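Local coordinates for protein peruvianin-I (Thevetia peruviana, PDB 6ORM) that acts as a germin-like cysteine peptidase of plant latex, breaking down proteins, at residues C11-N16 against N22-R27; F108-T111 against L116-K119; C77-L80 against S84-F87. All coordinates share one frame; numbering follows the deposited sequence.

Interaction 1 of 3, residues C11-N16 against N22-R27; sequences CLADLN and NGYPCR
Arg-27 lies across Leu-12 and Ala-13 and meets them with both its backbone and its side chain. Its amide gives a 2.9 Å hydrogen bond from N to Leu-12 O, while the bend at chi3 (-128°) turns the guanidinium back over the other segment. There NE and NH2 share Ala-13 O through two weak hydrogen bonds, the nearer being NE to O at 3.2 Å, and Leu-12 CB sits over one guanidinium face. A long, jointed side chain suits this place, because its methylenes pack while its head reaches a backbone carbonyl. Asp-14 joins in differently: its N meets Pro-25 O at 2.8 Å in an almost straight bond (175°), and its CB rests 3.8 Å from Arg-27 CG. Its carboxylate faces its own chain instead, OD1 accepting from Asn-16 N in an Asx turn. Cys-26 completes the joint as the disulfide partner of Cys-11, a covalent tie of the kind found near the N-terminus of germins; its modelled sulfur separation is too short to be trusted. Further along, Leu-15 CD2 lies over one face of the Tyr-24 ring in a CH-pi contact. Both segments belong to the irregular N-terminal region ahead of strand 38-39, bridged once, at Ala-13 and Cys-26. Asn-68 and Pro-65 bind this loop from the same chain, and Ile-21 of a second subunit packs on the two cysteines.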
loop_
_atom_site.group_PDB
_atom_site.type_symbol
_atom_site.label_atom_id
_atom_site.label_comp_id
_atom_site.label_asym_id
_atom_site.label_seq_id
_atom_site.Cartn_x
_atom_site.Cartn_y
_atom_site.Cartn_z
ATOM N N CYS A 11 12.443 -11.520 8.059
ATOM C CA CYS A 11 13.416 -10.465 8.305
ATOM C C CYS A 11 13.425 -10.152 9.794
ATOM O O CYS A 11 12.837 -9.155 10.221
ATOM C CB CYS A 11 13.066 -9.223 7.480
ATOM S SG CYS A 11 14.382 -8.005 7.287
ATOM N N LEU A 12 14.068 -11.007 10.592
ATOM C CA LEU A 12 13.964 -10.891 12.041
ATOM C C LEU A 12 14.562 -9.574 12.509
ATOM O O LEU A 12 15.696 -9.237 12.161
ATOM C CB LEU A 12 14.683 -12.053 12.726
ATOM C CG LEU A 12 14.477 -13.471 12.200
ATOM C CD1 LEU A 12 15.278 -14.438 13.050
ATOM C CD2 LEU A 12 13.010 -13.841 12.197
ATOM N N ALA A 13 13.790 -8.834 13.302
ATOM C CA ALA A 13 14.257 -7.561 13.830
ATOM C C ALA A 13 15.569 -7.738 14.585
ATOM O O ALA A 13 15.672 -8.567 15.494
ATOM C CB ALA A 13 13.196 -6.947 14.745
ATOM N N ASP A 14 16.578 -6.965 14.193
ATOM C CA ASP A 14 17.814 -6.849 14.967
ATOM C C ASP A 14 17.583 -5.753 15.996
ATOM O O ASP A 14 17.735 -4.565 15.699
ATOM C CB ASP A 14 19.001 -6.539 14.060
ATOM C CG ASP A 14 20.313 -6.443 14.826
ATOM O OD1 ASP A 14 20.309 -6.626 16.064
ATOM O OD2 ASP A 14 21.355 -6.186 14.188
ATOM N N LEU A 15 17.202 -6.150 17.207
ATOM C CA LEU A 15 16.844 -5.173 18.241
ATOM C C LEU A 15 18.034 -4.467 18.864
ATOM O O LEU A 15 17.818 -3.463 19.566
ATOM C CB LEU A 15 16.030 -5.869 19.333
ATOM C CG LEU A 15 14.732 -6.497 18.838
ATOM C CD1 LEU A 15 14.018 -7.190 19.985
ATOM C CD2 LEU A 15 13.845 -5.440 18.198
ATOM N N ASN A 16 19.253 -4.951 18.671
ATOM C CA ASN A 16 20.421 -4.258 19.186
ATOM C C ASN A 16 21.226 -3.594 18.081
ATOM O O ASN A 16 22.394 -3.236 18.291
ATOM C CB ASN A 16 21.283 -5.224 19.999
ATOM C CG ASN A 16 20.596 -5.645 21.283
ATOM O OD1 ASN A 16 20.231 -4.800 22.098
ATOM N ND2 ASN A 16 20.403 -6.951 21.461
ATOM N N ASN A 22 12.769 2.919 9.176
ATOM C CA ASN A 22 11.356 2.587 9.252
ATOM C C ASN A 22 11.219 1.111 9.594
ATOM O O ASN A 22 11.633 0.247 8.815
ATOM C CB ASN A 22 10.660 2.905 7.931
ATOM C CG ASN A 22 9.150 2.850 8.045
ATOM O OD1 ASN A 22 8.588 3.137 9.102
ATOM N ND2 ASN A 22 8.485 2.478 6.956
ATOM N N GLY A 23 10.672 0.825 10.767
ATOM C CA GLY A 23 10.640 -0.548 11.249
ATOM C C GLY A 23 11.933 -0.893 11.955
ATOM O O GLY A 23 12.363 -0.188 12.873
ATOM N N TYR A 24 12.565 -1.984 11.522
ATOM C CA TYR A 24 13.799 -2.469 12.122
ATOM C C TYR A 24 14.722 -3.018 11.046
ATOM O O TYR A 24 14.249 -3.651 10.090
ATOM C CB TYR A 24 13.542 -3.579 13.149
ATOM C CG TYR A 24 12.899 -3.132 14.435
ATOM C CD1 TYR A 24 13.638 -2.486 15.417
ATOM C CD2 TYR A 24 11.557 -3.381 14.681
ATOM C CE1 TYR A 24 13.051 -2.088 16.602
ATOM C CE2 TYR A 24 10.964 -2.989 15.859
ATOM C CZ TYR A 24 11.714 -2.342 16.816
ATOM O OH TYR A 24 11.115 -1.952 17.992
ATOM N N PRO A 25 16.030 -2.810 11.177
ATOM C CA PRO A 25 16.970 -3.621 10.402
ATOM C C PRO A 25 16.865 -5.075 10.831
ATOM O O PRO A 25 16.347 -5.400 11.903
ATOM C CB PRO A 25 18.345 -3.033 10.743
ATOM C CG PRO A 25 18.144 -2.146 11.910
ATOM C CD PRO A 25 16.691 -1.854 12.081
ATOM N N CYS A 26 17.359 -5.961 9.979
ATOM C CA CYS A 26 17.165 -7.380 10.203
ATOM C C CYS A 26 18.485 -8.081 10.479
ATOM O O CYS A 26 19.563 -7.616 10.096
ATOM C CB CYS A 26 16.481 -8.034 9.002
ATOM S SG CYS A 26 15.059 -7.141 8.371
ATOM N N ARG A 27 18.383 -9.209 11.172
ATOM C CA ARG A 27 19.479 -10.154 11.259
ATOM C C ARG A 27 19.588 -10.938 9.958
ATOM O O ARG A 27 18.655 -10.988 9.152
ATOM C CB ARG A 27 19.288 -11.087 12.449
ATOM C CG ARG A 27 19.143 -10.339 13.758
ATOM C CD ARG A 27 19.015 -11.285 14.925
ATOM N NE ARG A 27 17.854 -10.961 15.744
ATOM C CZ ARG A 27 17.052 -11.870 16.281
ATOM N NH1 ARG A 27 17.289 -13.161 16.096
ATOM N NH2 ARG A 27 16.017 -11.489 17.011
HETATM O O HOH W 1 16.182 -12.487 9.393
#

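Interaction 2 of 3, residues F108-T111 against L116-K119; sequences FYST and LYVK
Phe-108 and Tyr-117 lie side by side on one face of a beta hairpin, their rings nearly parallel (24° between planes) but slid apart, with centroids 5.3 Å from one another. Overlap is slight: Phe-108 CE1 and CZ meet Tyr-117 CD1, and Tyr-117 CB lies over a face of the phenylalanine ring. Phe-108 adopts the less common first torsion for an aromatic (chi1 77°), placing CG between its backbone N and carbonyl carbon, and its ring leans across to the partner strand. On the other side of the sheet Tyr-109 offers a ring face to Leu-116, whose CD1 methyl stands 3.8 Å from the ring centroid, close to the ring normal, in a CH-pi contact. A branched leucine suits this non-hydrogen-bonded pair, since one methyl can settle centrally on a flat surface. Replacing Tyr-109 by an alanine would probably take away the ring face under Leu-116 CD1 and open a gap there. The backbones of Phe-108 and Tyr-117 form the hydrogen-bonded pair, with Tyr-117 N to Phe-108 O at 2.9 Å and Phe-108 N to Tyr-117 O at 3.0 Å. Phe-37 of a fourth subunit meets both their rings edge-to-face. Beyond the rings, one water links Tyr-117 OH to Ser-110 OG, which also bonds Asn-112 N. Between the two segments the side-chain contact is thus chiefly apolar, the polar part being backbone pairing and the water bridge.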
loop_
_atom_site.group_PDB
_atom_site.type_symbol
_atom_site.label_atom_id
_atom_site.label_comp_id
_atom_site.label_asym_id
_atom_site.label_seq_id
_atom_site.Cartn_x
_atom_site.Cartn_y
_atom_site.Cartn_z
ATOM N N PHE A 108 -16.219 1.632 20.673
ATOM C CA PHE A 108 -15.439 2.655 19.990
ATOM C C PHE A 108 -16.362 3.781 19.542
ATOM O O PHE A 108 -17.572 3.601 19.395
ATOM C CB PHE A 108 -14.653 2.083 18.793
ATOM C CG PHE A 108 -15.489 1.824 17.563
ATOM C CD1 PHE A 108 -15.709 2.822 16.624
ATOM C CD2 PHE A 108 -16.026 0.569 17.331
ATOM C CE1 PHE A 108 -16.471 2.581 15.493
ATOM C CE2 PHE A 108 -16.788 0.319 16.198
ATOM C CZ PHE A 108 -17.009 1.328 15.278
ATOM N N TYR A 109 -15.768 4.958 19.335
ATOM C CA TYR A 109 -16.470 6.141 18.850
ATOM C C TYR A 109 -16.068 6.419 17.406
ATOM O O TYR A 109 -14.877 6.390 17.076
ATOM C CB TYR A 109 -16.158 7.367 19.714
ATOM C CG TYR A 109 -16.475 7.197 21.182
ATOM C CD1 TYR A 109 -15.589 6.549 22.032
ATOM C CD2 TYR A 109 -17.656 7.693 21.720
ATOM C CE1 TYR A 109 -15.871 6.396 23.375
ATOM C CE2 TYR A 109 -17.946 7.545 23.064
ATOM C CZ TYR A 109 -17.049 6.893 23.885
ATOM O OH TYR A 109 -17.330 6.740 25.224
ATOM N N SER A 110 -17.056 6.688 16.556
ATOM C CA SER A 110 -16.772 7.043 15.176
ATOM C C SER A 110 -16.354 8.510 15.071
ATOM O O SER A 110 -16.437 9.283 16.028
ATOM C CB SER A 110 -17.988 6.772 14.292
ATOM O OG SER A 110 -18.944 7.812 14.403
ATOM N N THR A 111 -15.910 8.896 13.876
ATOM C CA THR A 111 -15.568 10.286 13.601
ATOM C C THR A 111 -16.788 11.133 13.265
ATOM O O THR A 111 -16.632 12.316 12.944
ATOM C CB THR A 111 -14.554 10.369 12.456
ATOM O OG1 THR A 111 -15.104 9.762 11.281
ATOM C CG2 THR A 111 -13.251 9.663 12.836
ATOM N N LEU A 116 -21.266 6.284 19.439
ATOM C CA LEU A 116 -20.687 5.194 20.209
ATOM C C LEU A 116 -21.285 3.867 19.766
ATOM O O LEU A 116 -22.510 3.722 19.709
ATOM C CB LEU A 116 -20.914 5.407 21.706
ATOM C CG LEU A 116 -20.500 4.245 22.610
ATOM C CD1 LEU A 116 -19.007 3.955 22.483
ATOM C CD2 LEU A 116 -20.884 4.516 24.063
ATOM N N TYR A 117 -20.419 2.916 19.421
ATOM C CA TYR A 117 -20.810 1.542 19.123
ATOM C C TYR A 117 -20.228 0.662 20.222
ATOM O O TYR A 117 -19.007 0.493 20.304
ATOM C CB TYR A 117 -20.325 1.128 17.734
ATOM C CG TYR A 117 -20.810 2.070 16.654
ATOM C CD1 TYR A 117 -20.123 3.244 16.369
ATOM C CD2 TYR A 117 -21.977 1.806 15.944
ATOM C CE1 TYR A 117 -20.573 4.119 15.399
ATOM C CE2 TYR A 117 -22.434 2.677 14.969
ATOM C CZ TYR A 117 -21.728 3.830 14.701
ATOM O OH TYR A 117 -22.176 4.696 13.733
ATOM N N VAL A 118 -21.097 0.106 21.060
ATOM C CA VAL A 118 -20.682 -0.570 22.283
ATOM C C VAL A 118 -21.493 -1.847 22.452
ATOM O O VAL A 118 -22.696 -1.876 22.175
ATOM C CB VAL A 118 -20.837 0.361 23.508
ATOM C CG1 VAL A 118 -22.270 0.875 23.619
ATOM C CG2 VAL A 118 -20.407 -0.339 24.789
ATOM N N LYS A 119 -20.826 -2.910 22.895
ATOM C CA LYS A 119 -21.473 -4.190 23.130
ATOM C C LYS A 119 -20.834 -4.856 24.339
ATOM O O LYS A 119 -19.659 -4.631 24.644
ATOM C CB LYS A 119 -21.368 -5.127 21.918
ATOM C CG LYS A 119 -22.182 -4.700 20.706
ATOM C CD LYS A 119 -23.678 -4.752 20.977
ATOM C CE LYS A 119 -24.164 -6.174 21.186
ATOM N NZ LYS A 119 -25.640 -6.228 21.401
HETATM O O HOH W 2 -20.931 7.003 12.825
#

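Interaction 3 of 3, residues C77-L80 against S84-F87; sequences CVLL and STQF
Leu-79 sets out toward segment 84-87 with CG anti to its own carbonyl carbon (chi1 -72°), and its second torsion (chi2 170°) sets CD1 anti to CA and turns CD2 aside, to the backbone of Ser-84. That CD2 methyl lies 3.7 Å from Ser-84 N and 3.8 Å from Ser-84 C, so the leucine packs on a peptide backbone more than on a side chain. The nearest side-chain partner is Thr-85 CG2, 4.3 Å from Leu-79 CD2. Threonine suits the spot because its two branches divide the work: CG2 turns to the leucine, while OG1 gives a 2.8 Å hydrogen bond to Gln-86 O, in the carbonyl plane and on a lone pair. The setting is the beta barrel of the cupin fold, where strand 73-79 runs between strands 54-57 and 145-151 and the chain then turns back toward strand 87-89. Leu-79 is buried there mainly against Leu-54 and Phe-147, with Thr-137 alongside, where a branched aliphatic side chain fits. Ser-84 directs its CB away from the leucine, and its OG accepts a weak bond from Gln-86 N at 3.3 Å, within the same turn. Thr-85 OG1 is bonded also to Thr-137 N, which ties this turn to strand 135-139.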
loop_
_atom_site.group_PDB
_atom_site.type_symbol
_atom_site.label_atom_id
_atom_site.label_comp_id
_atom_site.label_asym_id
_atom_site.label_seq_id
_atom_site.Cartn_x
_atom_site.Cartn_y
_atom_site.Cartn_z
ATOM N N CYS A 77 -4.698 -8.478 27.052
ATOM C CA CYS A 77 -5.146 -7.506 28.035
ATOM C C CYS A 77 -5.895 -8.235 29.138
ATOM O O CYS A 77 -6.825 -8.998 28.861
ATOM C CB CYS A 77 -6.035 -6.438 27.394
ATOM S SG CYS A 77 -5.265 -5.477 26.054
ATOM N N VAL A 78 -5.492 -7.997 30.382
ATOM C CA VAL A 78 -6.164 -8.546 31.553
ATOM C C VAL A 78 -6.649 -7.384 32.406
ATOM O O VAL A 78 -5.882 -6.461 32.704
ATOM C CB VAL A 78 -5.236 -9.477 32.353
ATOM C CG1 VAL A 78 -5.935 -9.994 33.605
ATOM C CG2 VAL A 78 -4.766 -10.633 31.477
ATOM N N LEU A 79 -7.920 -7.432 32.793
ATOM C CA LEU A 79 -8.544 -6.395 33.602
ATOM C C LEU A 79 -8.920 -6.986 34.951
ATOM O O LEU A 79 -9.655 -7.977 35.014
ATOM C CB LEU A 79 -9.780 -5.825 32.906
ATOM C CG LEU A 79 -9.562 -4.934 31.683
ATOM C CD1 LEU A 79 -10.886 -4.654 30.987
ATOM C CD2 LEU A 79 -8.877 -3.634 32.080
ATOM N N LEU A 80 -8.409 -6.383 36.023
ATOM C CA LEU A 80 -8.867 -6.719 37.358
ATOM C C LEU A 80 -10.351 -6.383 37.488
ATOM O O LEU A 80 -10.904 -5.655 36.659
ATOM C CB LEU A 80 -8.053 -5.953 38.399
ATOM C CG LEU A 80 -6.562 -6.282 38.458
ATOM C CD1 LEU A 80 -5.839 -5.306 39.370
ATOM C CD2 LEU A 80 -6.351 -7.714 38.925
ATOM N N SER A 84 -10.561 -0.927 33.925
ATOM C CA SER A 84 -10.921 -0.398 32.622
ATOM C C SER A 84 -9.659 0.110 31.944
ATOM O O SER A 84 -8.638 0.361 32.589
ATOM C CB SER A 84 -11.975 0.712 32.725
ATOM O OG SER A 84 -11.370 1.989 32.780
ATOM N N THR A 85 -9.748 0.268 30.628
ATOM C CA THR A 85 -8.617 0.695 29.818
ATOM C C THR A 85 -8.478 2.206 29.743
ATOM O O THR A 85 -7.453 2.687 29.249
ATOM C CB THR A 85 -8.757 0.158 28.392
ATOM O OG1 THR A 85 -9.948 0.699 27.805
ATOM C CG2 THR A 85 -8.846 -1.360 28.395
ATOM N N GLN A 86 -9.490 2.952 30.199
ATOM C CA GLN A 86 -9.635 4.374 29.909
ATOM C C GLN A 86 -9.855 4.500 28.403
ATOM O O GLN A 86 -10.013 3.489 27.709
ATOM C CB GLN A 86 -8.425 5.196 30.373
ATOM C CG GLN A 86 -7.848 4.779 31.731
ATOM C CD GLN A 86 -8.832 4.911 32.879
ATOM O OE1 GLN A 86 -8.976 5.979 33.469
ATOM N NE2 GLN A 86 -9.504 3.814 33.213
ATOM N N PHE A 87 -9.938 5.720 27.890
ATOM C CA PHE A 87 -10.115 5.916 26.458
ATOM C C PHE A 87 -8.765 5.839 25.754
ATOM O O PHE A 87 -7.830 6.565 26.104
ATOM C CB PHE A 87 -10.805 7.252 26.190
ATOM C CG PHE A 87 -12.164 7.354 26.821
ATOM C CD1 PHE A 87 -13.214 6.575 26.359
ATOM C CD2 PHE A 87 -12.390 8.215 27.880
ATOM C CE1 PHE A 87 -14.469 6.663 26.936
ATOM C CE2 PHE A 87 -13.643 8.312 28.458
ATOM C CZ PHE A 87 -14.684 7.530 27.988
#

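Interactions 2 and 3 both lie in the cupin domain and are buried, their centres about 17 Å apart; they touch where Tyr-109 OH packs against Phe-87 CE1. Interaction 1, partly buried, sits on the other side of the chain's centre, its centre about 36 Å from that of interaction 2 and 31 Å from that of interaction 3. Lacking regular strands, it relies on a disulfide, isolated backbone bonds and an arginine. Interaction 2 pairs two neighbouring strands, adding aromatic packing to ladder bonding. Interaction 3 is smallest and rests on one leucine methyl inside the barrel. Neighbouring subunits reach the first two contacts, whereas none touches the third.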